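Local coordinates for NTP_transf_2 domain-containing protein (Capnocytophaga granulosa, PDB 6WT9) that makes the second messenger 3',3'-c-di-GMP from two molecules of GTP, as the cyclic dinucleotide synthase of a CBASS defence against bacteriophage, at residues L71-Q83 / G94-K106. Sequence-based numbering, arbitrary orientation.
Sequences LQDILLDVEYQYQ and GYSDIDLLVISDK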
loop_
_atom_site.group_PDB
_atom_site.type_symbol
_atom_site.label_atom_id
_atom_site.label_comp_id
_atom_site.label_asym_id
_atom_site.label_seq_id
_atom_site.Cartn_x
_atom_site.Cartn_y
_atom_site.Cartn_z
ATOM N N LEU A 71 -3.026 -10.378 21.807
ATOM C CA LEU A 71 -4.247 -11.088 21.443
ATOM C C LEU A 71 -4.119 -12.588 21.680
ATOM O O LEU A 71 -5.121 -13.258 21.951
ATOM C CB LEU A 71 -4.603 -10.804 19.985
ATOM C CG LEU A 71 -5.006 -9.358 19.689
ATOM C CD1 LEU A 71 -5.372 -9.184 18.220
ATOM C CD2 LEU A 71 -6.160 -8.937 20.586
ATOM N N GLN A 72 -2.904 -13.130 21.588
ATOM C CA GLN A 72 -2.680 -14.536 21.901
ATOM C C GLN A 72 -2.842 -14.842 23.383
ATOM O O GLN A 72 -2.715 -16.007 23.774
ATOM C CB GLN A 72 -1.289 -14.965 21.430
ATOM C CG GLN A 72 -1.176 -15.111 19.921
ATOM C CD GLN A 72 0.233 -15.433 19.467
ATOM O OE1 GLN A 72 1.202 -15.171 20.179
ATOM N NE2 GLN A 72 0.354 -16.009 18.277
ATOM N N ASP A 73 -3.109 -13.834 24.208
ATOM C CA ASP A 73 -3.415 -14.027 25.615
ATOM C C ASP A 73 -4.909 -14.146 25.887
ATOM O O ASP A 73 -5.294 -14.329 27.046
ATOM C CB ASP A 73 -2.841 -12.874 26.448
ATOM C CG ASP A 73 -1.326 -12.877 26.490
ATOM O OD1 ASP A 73 -0.714 -13.831 25.965
ATOM O OD2 ASP A 73 -0.744 -11.922 27.052
ATOM N N ILE A 74 -5.763 -14.049 24.864
ATOM C CA ILE A 74 -7.201 -14.023 25.113
ATOM C C ILE A 74 -7.995 -14.692 23.994
ATOM O O ILE A 74 -9.124 -15.147 24.217
ATOM C CB ILE A 74 -7.678 -12.574 25.343
ATOM C CG1 ILE A 74 -9.098 -12.552 25.913
ATOM C CG2 ILE A 74 -7.595 -11.766 24.055
ATOM C CD1 ILE A 74 -9.608 -11.165 26.234
ATOM N N LEU A 75 -7.425 -14.778 22.793
ATOM C CA LEU A 75 -8.150 -15.296 21.638
ATOM C C LEU A 75 -7.841 -16.772 21.407
ATOM O O LEU A 75 -6.701 -17.216 21.577
ATOM C CB LEU A 75 -7.818 -14.499 20.375
ATOM C CG LEU A 75 -8.276 -13.038 20.312
ATOM C CD1 LEU A 75 -7.998 -12.446 18.930
ATOM C CD2 LEU A 75 -9.751 -12.910 20.668
ATOM N N LEU A 76 -8.864 -17.523 21.004
ATOM C CA LEU A 76 -8.741 -18.937 20.685
ATOM C C LEU A 76 -9.253 -19.204 19.275
ATOM O O LEU A 76 -10.124 -18.491 18.768
ATOM C CB LEU A 76 -9.523 -19.807 21.679
ATOM C CG LEU A 76 -9.087 -19.787 23.143
ATOM C CD1 LEU A 76 -9.987 -20.692 23.973
ATOM C CD2 LEU A 76 -7.634 -20.208 23.270
ATOM N N ASP A 77 -8.694 -20.244 18.649
ATOM C CA ASP A 77 -9.140 -20.733 17.342
ATOM C C ASP A 77 -9.009 -19.659 16.261
ATOM O O ASP A 77 -9.909 -19.451 15.445
ATOM C CB ASP A 77 -10.578 -21.257 17.414
ATOM C CG ASP A 77 -10.794 -22.220 18.562
ATOM O OD1 ASP A 77 -9.936 -23.102 18.770
ATOM O OD2 ASP A 77 -11.824 -22.092 19.258
ATOM N N VAL A 78 -7.865 -18.971 16.255
ATOM C CA VAL A 78 -7.599 -17.916 15.285
ATOM C C VAL A 78 -6.181 -18.059 14.751
ATOM O O VAL A 78 -5.309 -18.665 15.377
ATOM C CB VAL A 78 -7.789 -16.500 15.879
ATOM C CG1 VAL A 78 -9.231 -16.285 16.309
ATOM C CG2 VAL A 78 -6.835 -16.280 17.046
ATOM N N GLU A 79 -5.961 -17.490 13.569
ATOM C CA GLU A 79 -4.631 -17.372 12.994
ATOM C C GLU A 79 -4.403 -15.923 12.589
ATOM O O GLU A 79 -5.336 -15.215 12.201
ATOM C CB GLU A 79 -4.439 -18.307 11.793
ATOM C CG GLU A 79 -5.225 -17.932 10.555
ATOM C CD GLU A 79 -4.989 -18.903 9.416
ATOM O OE1 GLU A 79 -5.501 -20.040 9.487
ATOM O OE2 GLU A 79 -4.274 -18.536 8.462
ATOM N N TYR A 80 -3.154 -15.485 12.696
ATOM C CA TYR A 80 -2.792 -14.086 12.518
ATOM C C TYR A 80 -2.024 -13.907 11.217
ATOM O O TYR A 80 -1.021 -14.590 10.987
ATOM C CB TYR A 80 -1.958 -13.590 13.700
ATOM C CG TYR A 80 -2.649 -13.746 15.033
ATOM C CD1 TYR A 80 -3.489 -12.754 15.519
ATOM C CD2 TYR A 80 -2.462 -14.886 15.806
ATOM C CE1 TYR A 80 -4.127 -12.892 16.737
ATOM C CE2 TYR A 80 -3.097 -15.033 17.026
ATOM C CZ TYR A 80 -3.928 -14.031 17.486
ATOM O OH TYR A 80 -4.562 -14.167 18.698
ATOM N N GLN A 81 -2.500 -12.994 10.373
ATOM C CA GLN A 81 -1.819 -12.613 9.146
ATOM C C GLN A 81 -1.762 -11.095 9.061
ATOM O O GLN A 81 -2.418 -10.380 9.822
ATOM C CB GLN A 81 -2.515 -13.189 7.902
ATOM C CG GLN A 81 -2.597 -14.707 7.873
ATOM C CD GLN A 81 -1.237 -15.374 7.958
ATOM O OE1 GLN A 81 -0.229 -14.819 7.521
ATOM N NE2 GLN A 81 -1.207 -16.572 8.528
ATOM N N TYR A 82 -0.969 -10.602 8.115
ATOM C CA TYR A 82 -0.792 -9.174 7.919
ATOM C C TYR A 82 -1.189 -8.778 6.505
ATOM O O TYR A 82 -1.009 -9.540 5.549
ATOM C CB TYR A 82 0.658 -8.749 8.189
ATOM C CG TYR A 82 1.076 -8.915 9.634
ATOM C CD1 TYR A 82 1.741 -10.058 10.056
ATOM C CD2 TYR A 82 0.797 -7.933 10.576
ATOM C CE1 TYR A 82 2.122 -10.216 11.374
ATOM C CE2 TYR A 82 1.175 -8.082 11.895
ATOM C CZ TYR A 82 1.836 -9.225 12.290
ATOM O OH TYR A 82 2.213 -9.378 13.603
ATOM N N GLN A 83 -1.743 -7.575 6.387
ATOM C CA GLN A 83 -2.004 -6.955 5.100
ATOM C C GLN A 83 -1.597 -5.491 5.188
ATOM O O GLN A 83 -1.394 -4.952 6.280
ATOM C CB GLN A 83 -3.477 -7.082 4.686
ATOM C CG GLN A 83 -4.418 -6.215 5.501
ATOM C CD GLN A 83 -5.859 -6.303 5.034
ATOM O OE1 GLN A 83 -6.167 -6.977 4.054
ATOM N NE2 GLN A 83 -6.750 -5.616 5.738
ATOM N N GLY A 94 7.610 6.638 6.328
ATOM C CA GLY A 94 8.392 5.922 7.322
ATOM C C GLY A 94 7.549 5.461 8.495
ATOM O O GLY A 94 7.766 4.378 9.043
ATOM N N TYR A 95 6.574 6.274 8.892
ATOM C CA TYR A 95 5.645 5.918 9.964
ATOM C C TYR A 95 4.430 5.180 9.414
ATOM O O TYR A 95 3.283 5.495 9.726
ATOM C CB TYR A 95 5.228 7.168 10.729
ATOM C CG TYR A 95 6.323 7.754 11.590
ATOM C CD1 TYR A 95 7.354 6.956 12.070
ATOM C CD2 TYR A 95 6.326 9.102 11.921
ATOM C CE1 TYR A 95 8.358 7.487 12.858
ATOM C CE2 TYR A 95 7.324 9.642 12.710
ATOM C CZ TYR A 95 8.338 8.831 13.175
ATOM O OH TYR A 95 9.335 9.363 13.959
ATOM N N SER A 96 4.690 4.185 8.571
ATOM C CA SER A 96 3.617 3.416 7.961
ATOM C C SER A 96 2.980 2.492 8.989
ATOM O O SER A 96 3.676 1.763 9.704
ATOM C CB SER A 96 4.153 2.608 6.782
ATOM O OG SER A 96 3.126 1.843 6.176
ATOM N N ASP A 97 1.654 2.524 9.069
ATOM C CA ASP A 97 0.944 1.601 9.935
ATOM C C ASP A 97 0.859 0.229 9.269
ATOM O O ASP A 97 1.293 0.028 8.130
ATOM C CB ASP A 97 -0.440 2.143 10.279
ATOM C CG ASP A 97 -1.224 2.564 9.053
ATOM O OD1 ASP A 97 -1.577 1.687 8.236
ATOM O OD2 ASP A 97 -1.492 3.775 8.909
ATOM N N ILE A 98 0.294 -0.732 9.992
ATOM C CA ILE A 98 0.152 -2.095 9.503
ATOM C C ILE A 98 -1.193 -2.629 9.971
ATOM O O ILE A 98 -1.715 -2.224 11.014
ATOM C CB ILE A 98 1.318 -2.995 9.981
ATOM C CG1 ILE A 98 1.319 -4.334 9.242
ATOM C CG2 ILE A 98 1.253 -3.208 11.487
ATOM C CD1 ILE A 98 2.592 -5.130 9.437
ATOM N N ASP A 99 -1.769 -3.525 9.178
ATOM C CA ASP A 99 -3.045 -4.146 9.499
ATOM C C ASP A 99 -2.812 -5.588 9.924
ATOM O O ASP A 99 -2.123 -6.343 9.228
ATOM C CB ASP A 99 -4.008 -4.087 8.311
ATOM C CG ASP A 99 -4.592 -2.702 8.100
ATOM O OD1 ASP A 99 -4.071 -1.733 8.692
ATOM O OD2 ASP A 99 -5.582 -2.582 7.348
ATOM N N LEU A 100 -3.382 -5.959 11.065
ATOM C CA LEU A 100 -3.294 -7.308 11.602
ATOM C C LEU A 100 -4.635 -7.996 11.402
ATOM O O LEU A 100 -5.647 -7.562 11.964
ATOM C CB LEU A 100 -2.918 -7.283 13.084
ATOM C CG LEU A 100 -2.968 -8.634 13.794
ATOM C CD1 LEU A 100 -1.904 -9.565 13.238
ATOM C CD2 LEU A 100 -2.811 -8.455 15.293
ATOM N N LEU A 101 -4.642 -9.059 10.601
ATOM C CA LEU A 101 -5.853 -9.827 10.342
ATOM C C LEU A 101 -5.978 -10.959 11.353
ATOM O O LEU A 101 -5.021 -11.709 11.576
ATOM C CB LEU A 101 -5.844 -10.385 8.919
ATOM C CG LEU A 101 -6.092 -9.376 7.796
ATOM C CD1 LEU A 101 -5.856 -10.013 6.442
ATOM C CD2 LEU A 101 -7.505 -8.838 7.886
ATOM N N VAL A 102 -7.153 -11.074 11.964
ATOM C CA VAL A 102 -7.460 -12.135 12.916
ATOM C C VAL A 102 -8.491 -13.036 12.248
ATOM O O VAL A 102 -9.677 -12.696 12.177
ATOM C CB VAL A 102 -7.973 -11.582 14.251
ATOM C CG1 VAL A 102 -8.186 -12.710 15.244
ATOM C CG2 VAL A 102 -7.007 -10.541 14.805
ATOM N N ILE A 103 -8.046 -14.187 11.754
ATOM C CA ILE A 103 -8.857 -15.056 10.911
ATOM C C ILE A 103 -9.197 -16.318 11.692
ATOM O O ILE A 103 -8.302 -16.991 12.216
ATOM C CB ILE A 103 -8.127 -15.396 9.600
ATOM C CG1 ILE A 103 -7.410 -14.157 9.061
ATOM C CG2 ILE A 103 -9.107 -15.933 8.565
ATOM C CD1 ILE A 103 -6.619 -14.404 7.794
ATOM N N SER A 104 -10.489 -16.641 11.758
ATOM C CA SER A 104 -10.936 -17.823 12.482
ATOM C C SER A 104 -10.600 -19.095 11.714
ATOM O O SER A 104 -10.732 -19.155 10.489
ATOM C CB SER A 104 -12.442 -17.758 12.736
ATOM O OG SER A 104 -12.764 -16.743 13.669
ATOM N N ASP A 105 -10.176 -20.123 12.451
ATOM C CA ASP A 105 -9.835 -21.416 11.872
ATOM C C ASP A 105 -11.057 -22.241 11.489
ATOM O O ASP A 105 -10.898 -23.392 11.070
ATOM C CB ASP A 105 -8.972 -22.216 12.852
ATOM C CG ASP A 105 -7.782 -21.429 13.353
ATOM O OD1 ASP A 105 -7.600 -20.279 12.902
ATOM O OD2 ASP A 105 -7.030 -21.959 14.199
ATOM N N LYS A 106 -12.259 -21.690 11.620
ATOM C CA LYS A 106 -13.481 -22.428 11.334
ATOM C C LYS A 106 -14.376 -21.661 10.367
ATOM O O LYS A 106 -14.881 -20.585 10.693
ATOM C CB LYS A 106 -14.235 -22.724 12.632
ATOM C CG LYS A 106 -13.501 -23.668 13.572
ATOM C CD LYS A 106 -14.048 -23.585 14.987
ATOM C CE LYS A 106 -13.478 -24.691 15.858
ATOM N NZ LYS A 106 -11.992 -24.754 15.780
#
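One face of the Tyr82 ring is covered by Leu100, whose CD1 stands 4.1 Å from the centroid of that ring and 28° off its normal, a CH-pi contact. Leu100 gets there because its CG is anti to the backbone N (chi1 173°), while CD2 meets Leu71 CD1 tip to tip. Ile98 CD1 approaches the same ring obliquely, 3.5 Å from Tyr82 CD2. The Tyr80 ring lies alongside Val102, with Val102 CG2 oblique to it; Val102 CG1 turns instead to Leu75 CD1, 3.7 Å away. Leu71 ends helix 54-71, whose Val67 touches Leu100, Glu65 Tyr82, and Lys68 both tyrosines. Strands 78-83 and 98-104 form an antiparallel pair, 151° between their directions, within the mixed sheet of the nucleotidyltransferase domain; strand 98-104 also pairs, in parallel, with strand 185-194. Asp97-Ile98-Asp99, where strand 98-104 begins, is consistent with the D-x-D pattern by which nucleotidyltransferases bind catalytic metal. Paired N-H...O bonds at Glu79-Ile103, Gln81-Leu101 and Gln83-Asp99 set the register, the straightest from Ile103 N to Glu79 O (2.9 Å). On the other face of the sheet, the extended Gln83 side chain lies against Leu101, its OE1 3.9 Å from Leu101 CD1, and Phe229 of helix 228-241 touches Gln81, Leu101 and Ile103. Asp105 N donates to Asp77 O from well above the carbonyl plane, while Asp77 OD1 and Lys106 NZ form a long salt bridge at 4.0 Å.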